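Local atomic coordinates of malate dehydrogenase (Aeropyrum pernix, PDB entry 2D4A), a protein that catalyses the reversible oxidation of (S)-malate to oxaloacetate with NAD or NADP as cofactor, and works as a homotetramer. Residues Arg242-Leu248 and Ala261-Ile267; Thr116-Asp120 and Gly170-Gln174. All coordinates share one frame; numbering follows the deposited sequence.

Contact 1 (Arg242-Leu248 and Ala261-Ile267); sequences RIYPYSL and AEVPAVI
Leu248 and Ala265 meet side chain to side chain across a beta hairpin of the C-terminal domain, formed by antiparallel strands 242-251 and 260-268. Leu248 reaches past its own backbone partner, Ala261, to set its methyl CD1 3.6 Å from Ala265 CB, a bump that fills the hollow over this small side chain. The CG2 methyl of Val263 borders the same spot. Farther along this face, Ile267 is the counterpart bump. Its CG1 lies anti to the backbone N (chi1 179°), which places CG2 between the N and the carbonyl carbon, over the Arg242 backbone and 4.2 Å from Tyr244 CD1. The CB of Ile267 also approaches CE2 of Tyr246, so the isoleucine touches both tyrosine rings. Helix 223-237 packs on this face through Leu231 and Ala235, and the hydroxyl of Tyr246 bonds to Thr232. The guanidinium of Arg242 leads off to salt bridges with Glu234 and with Asp53 of a neighbouring subunit.

Two backbone bonds join each of the four hydrogen-bonded pairs; that from Arg242 N to Ile267 O, at 3.4 Å, is weak. The other face carries Ile243, Pro245, Ser247, Glu262, Pro264 and Val266. Here the two prolines form a non-hydrogen-bonded pair whose CA atoms come within 3.8 Å, a position where neither proline has to supply an N-H to the other strand. Beside them Ile243 sets its CG2 4.2 Å from Pro264 CB.

Contact 2 (Thr116-Asp120 and Gly170-Gln174); sequences TNPVD and GMHGQ
Asp120 grips the backbone of the 170-174 loop: its OD1 accepts the N-H of His172 at 2.8 Å through the syn lone pair, with an N-H...O angle of 154°. The same oxygen lies 3.3 Å from Met171 CB, while OD2 is hydrogen-bonded to Ser247 OG. Both carboxylate oxygens are therefore engaged, which limits rotation of the group in this buried corner, where Met171 and Asp120 also pack on helix 282-300. With an alanine here, His172 N and Ser247 OG would probably both lose their carboxylate partner and the loop would be held less firmly.

Toward the active-site cleft the contact is sparser, and Asn117 and His172 are partly exposed. The His172 side chain runs out with CG anti to the backbone N (chi1 -154°), bringing ND1 near the Val119 methyl CG2 and Asn117 OD1, two atoms whose modelled places are less sure. The amide oxygen lies at the ring edge, in its plane, and would take a weak bond from ND1 at 3.4 Å. Asn117 OD1 also appears to accept from Val119 N, consistent with an Asx turn that spans the cis peptide before Pro118 and leads into helix 119-130.

His172 is probably the proton acceptor, and Asn117 probably binds substrate and cofactor, so the contact joins the NAD-binding and C-terminal domains at the active site characteristic of the lactate/malate dehydrogenase superfamily.

Both contacts are buried, but contact 1 is continuous sheet within the C-terminal domain, covering 664 Å² with paired backbones and apolar side chains, whereas contact 2 covers 189 Å² between loops and a helix start from two domains and depends on a few polar side-chain atoms. Only contact 1 reaches other subunits, at its Arg242 end. The far end of the hairpin meets contact 2 directly: the bond of Ser247 to Asp120 is one joint, and a probable hydrogen bond between Glu262 N and Gly170 O is another. Glu262 also packs beside His172, so Ser247 and Glu262 probably form a second shell behind the His172 loop.

Contact 1 (Arg242-Leu248 and Ala261-Ile267)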
ATOM      1  N   ARG B 242      -2.429  19.256   5.454  1.00 22.97           N
ATOM      2  CA  ARG B 242      -1.105  19.291   4.842  1.00 22.19           C
ATOM      3  C   ARG B 242      -0.941  20.656   4.189  1.00 22.15           C
ATOM      4  O   ARG B 242      -1.921  21.351   3.876  1.00 22.21           O
ATOM      5  CB  ARG B 242      -0.947  18.210   3.761  1.00 21.05           C
ATOM      6  CG  ARG B 242      -0.637  16.812   4.276  1.00 23.64           C
ATOM      7  CD  ARG B 242      -1.392  15.728   3.513  1.00 24.56           C
ATOM      8  NE  ARG B 242      -0.510  14.759   2.874  1.00 27.82           N
ATOM      9  CZ  ARG B 242      -0.827  13.486   2.643  1.00 29.75           C
ATOM     10  NH1 ARG B 242      -2.011  13.014   3.003  1.00 29.47           N
ATOM     11  NH2 ARG B 242       0.033  12.674   2.044  1.00 30.83           N
ATOM     12  N   ILE B 243       0.308  21.045   4.008  1.00 22.10           N
ATOM     13  CA  ILE B 243       0.612  22.285   3.341  1.00 23.62           C
ATOM     14  C   ILE B 243       1.183  21.966   1.973  1.00 22.61           C
ATOM     15  O   ILE B 243       2.291  21.448   1.887  1.00 23.38           O
ATOM     16  CB  ILE B 243       1.648  23.087   4.091  1.00 25.72           C
ATOM     17  CG1 ILE B 243       1.056  23.507   5.428  1.00 26.48           C
ATOM     18  CG2 ILE B 243       2.075  24.320   3.243  1.00 26.56           C
ATOM     19  CD1 ILE B 243       1.942  24.476   6.229  1.00 26.77           C
ATOM     20  N   TYR B 244       0.505  22.372   1.008  1.00 25.27           N
ATOM     21  CA  TYR B 244       0.888  22.150  -0.398  1.00 26.14           C
ATOM     22  C   TYR B 244       0.630  23.439  -1.175  1.00 26.32           C
ATOM     23  O   TYR B 244      -0.264  24.208  -0.828  1.00 25.81           O
ATOM     24  CB  TYR B 244       0.031  21.060  -1.065  1.00 25.83           C
ATOM     25  CG  TYR B 244       0.330  19.617  -0.714  1.00 25.58           C
ATOM     26  CD1 TYR B 244      -0.708  18.695  -0.607  1.00 25.88           C
ATOM     27  CD2 TYR B 244       1.636  19.169  -0.511  1.00 23.98           C
ATOM     28  CE1 TYR B 244      -0.467  17.368  -0.301  1.00 26.71           C
ATOM     29  CE2 TYR B 244       1.894  17.832  -0.202  1.00 25.12           C
ATOM     30  CZ  TYR B 244       0.833  16.936  -0.098  1.00 27.21           C
ATOM     31  OH  TYR B 244       1.058  15.612   0.225  1.00 26.51           O
ATOM     32  N   PRO B 245       1.423  23.700  -2.225  1.00 26.89           N
ATOM     33  CA  PRO B 245       1.248  24.902  -3.050  1.00 27.40           C
ATOM     34  C   PRO B 245       0.181  24.585  -4.104  1.00 27.66           C
ATOM     35  O   PRO B 245       0.260  23.552  -4.773  1.00 28.17           O
ATOM     36  CB  PRO B 245       2.629  25.101  -3.667  1.00 27.41           C
ATOM     37  CG  PRO B 245       3.097  23.689  -3.855  1.00 27.00           C
ATOM     38  CD  PRO B 245       2.706  23.043  -2.531  1.00 26.81           C
ATOM     39  N   TYR B 246      -0.815  25.462  -4.232  1.00 26.92           N
ATOM     40  CA  TYR B 246      -1.930  25.308  -5.181  1.00 26.13           C
ATOM     41  C   TYR B 246      -2.216  26.659  -5.805  1.00 27.46           C
ATOM     42  O   TYR B 246      -1.893  27.688  -5.213  1.00 30.54           O
ATOM     43  CB  TYR B 246      -3.220  24.871  -4.456  1.00 23.73           C
ATOM     44  CG  TYR B 246      -3.307  23.411  -4.077  1.00 21.90           C
ATOM     45  CD1 TYR B 246      -3.631  22.448  -5.022  1.00 22.60           C
ATOM     46  CD2 TYR B 246      -3.023  22.988  -2.782  1.00 22.04           C
ATOM     47  CE1 TYR B 246      -3.667  21.101  -4.698  1.00 23.32           C
ATOM     48  CE2 TYR B 246      -3.054  21.637  -2.442  1.00 22.75           C
ATOM     49  CZ  TYR B 246      -3.372  20.698  -3.412  1.00 24.39           C
ATOM     50  OH  TYR B 246      -3.340  19.352  -3.113  1.00 24.84           O
ATOM     51  N   SER B 247      -2.812  26.674  -6.993  1.00 27.99           N
ATOM     52  CA  SER B 247      -3.190  27.949  -7.602  1.00 26.02           C
ATOM     53  C   SER B 247      -4.560  28.240  -7.013  1.00 26.01           C
ATOM     54  O   SER B 247      -5.521  27.492  -7.220  1.00 24.12           O
ATOM     55  CB  SER B 247      -3.276  27.839  -9.123  1.00 25.26           C
ATOM     56  OG  SER B 247      -1.987  27.664  -9.676  1.00 25.20           O
ATOM     57  N   LEU B 248      -4.629  29.331  -6.261  1.00 28.12           N
ATOM     58  CA  LEU B 248      -5.854  29.735  -5.585  1.00 28.88           C
ATOM     59  C   LEU B 248      -6.229  31.178  -5.892  1.00 28.90           C
ATOM     60  O   LEU B 248      -5.377  31.995  -6.247  1.00 29.03           O
ATOM     61  CB  LEU B 248      -5.675  29.561  -4.072  1.00 27.18           C
ATOM     62  CG  LEU B 248      -5.333  28.137  -3.618  1.00 26.90           C
ATOM     63  CD1 LEU B 248      -4.914  28.144  -2.167  1.00 27.61           C
ATOM     64  CD2 LEU B 248      -6.541  27.233  -3.831  1.00 25.05           C
ATOM     65  N   ALA B 261      -3.071  32.774  -8.081  1.00 32.38           N
ATOM     66  CA  ALA B 261      -1.619  32.565  -7.983  1.00 30.99           C
ATOM     67  C   ALA B 261      -1.245  31.241  -7.305  1.00 29.68           C
ATOM     68  O   ALA B 261      -2.021  30.667  -6.537  1.00 28.55           O
ATOM     69  CB  ALA B 261      -0.966  33.735  -7.234  1.00 29.04           C
ATOM     70  N   GLU B 262      -0.037  30.769  -7.601  1.00 29.64           N
ATOM     71  CA  GLU B 262       0.494  29.535  -7.029  1.00 28.83           C
ATOM     72  C   GLU B 262       1.082  29.871  -5.651  1.00 28.00           C
ATOM     73  O   GLU B 262       2.188  30.409  -5.557  1.00 27.93           O
ATOM     74  CB  GLU B 262       1.583  28.966  -7.950  1.00 28.42           C
ATOM     75  CG  GLU B 262       2.142  27.628  -7.503  1.00 30.92           C
ATOM     76  CD  GLU B 262       2.957  26.925  -8.580  1.00 32.07           C
ATOM     77  OE1 GLU B 262       2.464  26.799  -9.718  1.00 32.50           O
ATOM     78  OE2 GLU B 262       4.085  26.484  -8.287  1.00 33.90           O
ATOM     79  N   VAL B 263       0.332  29.566  -4.592  1.00 27.41           N
ATOM     80  CA  VAL B 263       0.766  29.850  -3.220  1.00 28.05           C
ATOM     81  C   VAL B 263       0.580  28.631  -2.311  1.00 27.32           C
ATOM     82  O   VAL B 263      -0.175  27.723  -2.647  1.00 28.22           O
ATOM     83  CB  VAL B 263      -0.033  31.056  -2.615  1.00 27.29           C
ATOM     84  CG1 VAL B 263       0.354  32.364  -3.314  1.00 27.93           C
ATOM     85  CG2 VAL B 263      -1.515  30.825  -2.768  1.00 26.07           C
ATOM     86  N   PRO B 264       1.292  28.585  -1.163  1.00 26.77           N
ATOM     87  CA  PRO B 264       1.201  27.476  -0.195  1.00 26.53           C
ATOM     88  C   PRO B 264      -0.109  27.566   0.601  1.00 26.13           C
ATOM     89  O   PRO B 264      -0.524  28.654   1.014  1.00 25.67           O
ATOM     90  CB  PRO B 264       2.418  27.686   0.713  1.00 24.89           C
ATOM     91  CG  PRO B 264       3.341  28.524  -0.107  1.00 25.98           C
ATOM     92  CD  PRO B 264       2.419  29.466  -0.828  1.00 25.79           C
ATOM     93  N   ALA B 265      -0.750  26.429   0.832  1.00 25.86           N
ATOM     94  CA  ALA B 265      -2.000  26.436   1.564  1.00 25.79           C
ATOM     95  C   ALA B 265      -2.263  25.134   2.305  1.00 26.88           C
ATOM     96  O   ALA B 265      -1.808  24.060   1.898  1.00 26.23           O
ATOM     97  CB  ALA B 265      -3.147  26.725   0.614  1.00 23.33           C
ATOM     98  N   VAL B 266      -3.010  25.262   3.400  1.00 28.95           N
ATOM     99  CA  VAL B 266      -3.412  24.144   4.245  1.00 28.15           C
ATOM    100  C   VAL B 266      -4.621  23.501   3.566  1.00 29.04           C
ATOM    101  O   VAL B 266      -5.642  24.157   3.363  1.00 28.41           O
ATOM    102  CB  VAL B 266      -3.865  24.634   5.630  1.00 26.46           C
ATOM    103  CG1 VAL B 266      -4.180  23.450   6.513  1.00 27.92           C
ATOM    104  CG2 VAL B 266      -2.803  25.515   6.249  1.00 25.42           C
ATOM    105  N   ILE B 267      -4.507  22.225   3.220  1.00 29.82           N
ATOM    106  CA  ILE B 267      -5.597  21.520   2.564  1.00 30.42           C
ATOM    107  C   ILE B 267      -6.240  20.551   3.551  1.00 31.36           C
ATOM    108  O   ILE B 267      -5.540  19.823   4.256  1.00 30.92           O
ATOM    109  CB  ILE B 267      -5.066  20.773   1.320  1.00 30.37           C
ATOM    110  CG1 ILE B 267      -6.184  19.994   0.623  1.00 30.05           C
ATOM    111  CG2 ILE B 267      -3.944  19.855   1.735  1.00 31.34           C
ATOM    112  CD1 ILE B 267      -7.363  20.835   0.214  1.00 31.41           C
TER

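Contact 2 (Thr116-Asp120 and Gly170-Gln174)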
ATOM      1  N   THR B 116      -6.469  21.117 -15.932  1.00 30.06           N
ATOM      2  CA  THR B 116      -6.442  21.790 -17.220  1.00 31.20           C
ATOM      3  C   THR B 116      -5.549  23.027 -17.243  1.00 32.69           C
ATOM      4  O   THR B 116      -5.577  23.841 -16.315  1.00 32.78           O
ATOM      5  CB  THR B 116      -7.863  22.198 -17.664  1.00 32.67           C
ATOM      6  OG1 THR B 116      -8.781  21.136 -17.380  1.00 31.63           O
ATOM      7  CG2 THR B 116      -7.891  22.485 -19.161  1.00 33.91           C
ATOM      8  N   ASN B 117      -4.767  23.166 -18.316  1.00 32.68           N
ATOM      9  CA  ASN B 117      -3.843  24.295 -18.487  1.00 32.41           C
ATOM     10  C   ASN B 117      -4.304  25.297 -19.545  1.00 32.82           C
ATOM     11  O   ASN B 117      -4.932  24.923 -20.531  1.00 33.82           O
ATOM     12  CB  ASN B 117      -2.450  23.779 -18.846  1.00 31.91           C
ATOM     13  CG  ASN B 117      -1.677  23.313 -17.640  1.00 32.44           C
ATOM     14  OD1 ASN B 117      -1.516  24.053 -16.678  1.00 35.54           O
ATOM     15  ND2 ASN B 117      -1.183  22.088 -17.688  1.00 30.78           N
ATOM     16  N   PRO B 118      -3.991  26.593 -19.358  1.00 32.29           N
ATOM     17  CA  PRO B 118      -3.265  27.175 -18.219  1.00 31.40           C
ATOM     18  C   PRO B 118      -4.064  27.124 -16.908  1.00 30.78           C
ATOM     19  O   PRO B 118      -5.045  27.849 -16.751  1.00 30.58           O
ATOM     20  CB  PRO B 118      -3.010  28.619 -18.678  1.00 30.74           C
ATOM     21  CG  PRO B 118      -2.955  28.503 -20.153  1.00 30.47           C
ATOM     22  CD  PRO B 118      -4.110  27.574 -20.447  1.00 31.13           C
ATOM     23  N   VAL B 119      -3.626  26.294 -15.965  1.00 30.51           N
ATOM     24  CA  VAL B 119      -4.325  26.126 -14.688  1.00 31.44           C
ATOM     25  C   VAL B 119      -4.812  27.403 -14.004  1.00 30.69           C
ATOM     26  O   VAL B 119      -5.972  27.506 -13.605  1.00 29.41           O
ATOM     27  CB  VAL B 119      -3.461  25.356 -13.656  1.00 31.89           C
ATOM     28  CG1 VAL B 119      -4.342  24.824 -12.536  1.00 31.93           C
ATOM     29  CG2 VAL B 119      -2.748  24.210 -14.323  1.00 31.74           C
ATOM     30  N   ASP B 120      -3.920  28.372 -13.860  1.00 31.62           N
ATOM     31  CA  ASP B 120      -4.257  29.635 -13.212  1.00 31.64           C
ATOM     32  C   ASP B 120      -5.458  30.308 -13.861  1.00 30.40           C
ATOM     33  O   ASP B 120      -6.419  30.674 -13.178  1.00 30.42           O
ATOM     34  CB  ASP B 120      -3.031  30.540 -13.238  1.00 33.37           C
ATOM     35  CG  ASP B 120      -1.834  29.881 -12.587  1.00 35.06           C
ATOM     36  OD1 ASP B 120      -0.842  29.599 -13.292  1.00 35.99           O
ATOM     37  OD2 ASP B 120      -1.909  29.633 -11.364  1.00 34.32           O
ATOM     38  N   GLY B 170       4.354  31.609  -7.344  1.00 30.68           N
ATOM     39  CA  GLY B 170       4.061  32.313  -8.573  1.00 30.67           C
ATOM     40  C   GLY B 170       2.832  31.844  -9.307  1.00 30.49           C
ATOM     41  O   GLY B 170       1.705  32.103  -8.891  1.00 30.79           O
ATOM     42  N   MET B 171       3.065  31.173 -10.427  1.00 30.75           N
ATOM     43  CA  MET B 171       1.998  30.637 -11.249  1.00 29.03           C
ATOM     44  C   MET B 171       2.579  29.466 -12.005  1.00 28.71           C
ATOM     45  O   MET B 171       3.793  29.272 -12.013  1.00 29.34           O
ATOM     46  CB  MET B 171       1.447  31.724 -12.183  1.00 30.28           C
ATOM     47  CG  MET B 171       2.478  32.564 -12.937  1.00 29.01           C
ATOM     48  SD  MET B 171       2.808  31.929 -14.595  1.00 32.49           S
ATOM     49  CE  MET B 171       4.236  31.042 -14.259  1.00 32.62           C
ATOM     50  N   HIS B 172       1.716  28.675 -12.628  1.00 29.01           N
ATOM     51  CA  HIS B 172       2.154  27.491 -13.349  1.00 28.42           C
ATOM     52  C   HIS B 172       2.584  27.761 -14.784  1.00 29.06           C
ATOM     53  O   HIS B 172       1.849  27.475 -15.729  1.00 28.94           O
ATOM     54  CB  HIS B 172       1.038  26.449 -13.336  1.00 28.27           C
ATOM     55  CG  HIS B 172       1.530  25.045 -13.466  1.00 29.36           C
ATOM     56  ND1 HIS B 172       0.940  24.123 -14.301  1.00 29.65           N
ATOM     57  CD2 HIS B 172       2.558  24.405 -12.860  1.00 30.28           C
ATOM     58  CE1 HIS B 172       1.586  22.973 -14.207  1.00 31.98           C
ATOM     59  NE2 HIS B 172       2.572  23.119 -13.339  1.00 31.64           N
ATOM     60  N   GLY B 173       3.787  28.298 -14.945  1.00 30.62           N
ATOM     61  CA  GLY B 173       4.287  28.585 -16.276  1.00 31.85           C
ATOM     62  C   GLY B 173       5.633  29.270 -16.225  1.00 33.12           C
ATOM     63  O   GLY B 173       6.375  29.128 -15.255  1.00 32.59           O
ATOM     64  N   GLN B 174       5.933  30.028 -17.275  1.00 36.45           N
ATOM     65  CA  GLN B 174       7.190  30.761 -17.398  1.00 38.88           C
ATOM     66  C   GLN B 174       7.632  31.512 -16.126  1.00 38.19           C
ATOM     67  O   GLN B 174       8.797  31.447 -15.742  1.00 38.26           O
ATOM     68  CB  GLN B 174       7.093  31.741 -18.583  1.00 41.95           C
ATOM     69  CG  GLN B 174       5.684  32.329 -18.794  1.00 48.37           C
ATOM     70  CD  GLN B 174       5.663  33.649 -19.584  1.00 51.37           C
ATOM     71  OE1 GLN B 174       6.163  33.731 -20.712  1.00 52.60           O
ATOM     72  NE2 GLN B 174       5.060  34.681 -18.991  1.00 50.22           N
TER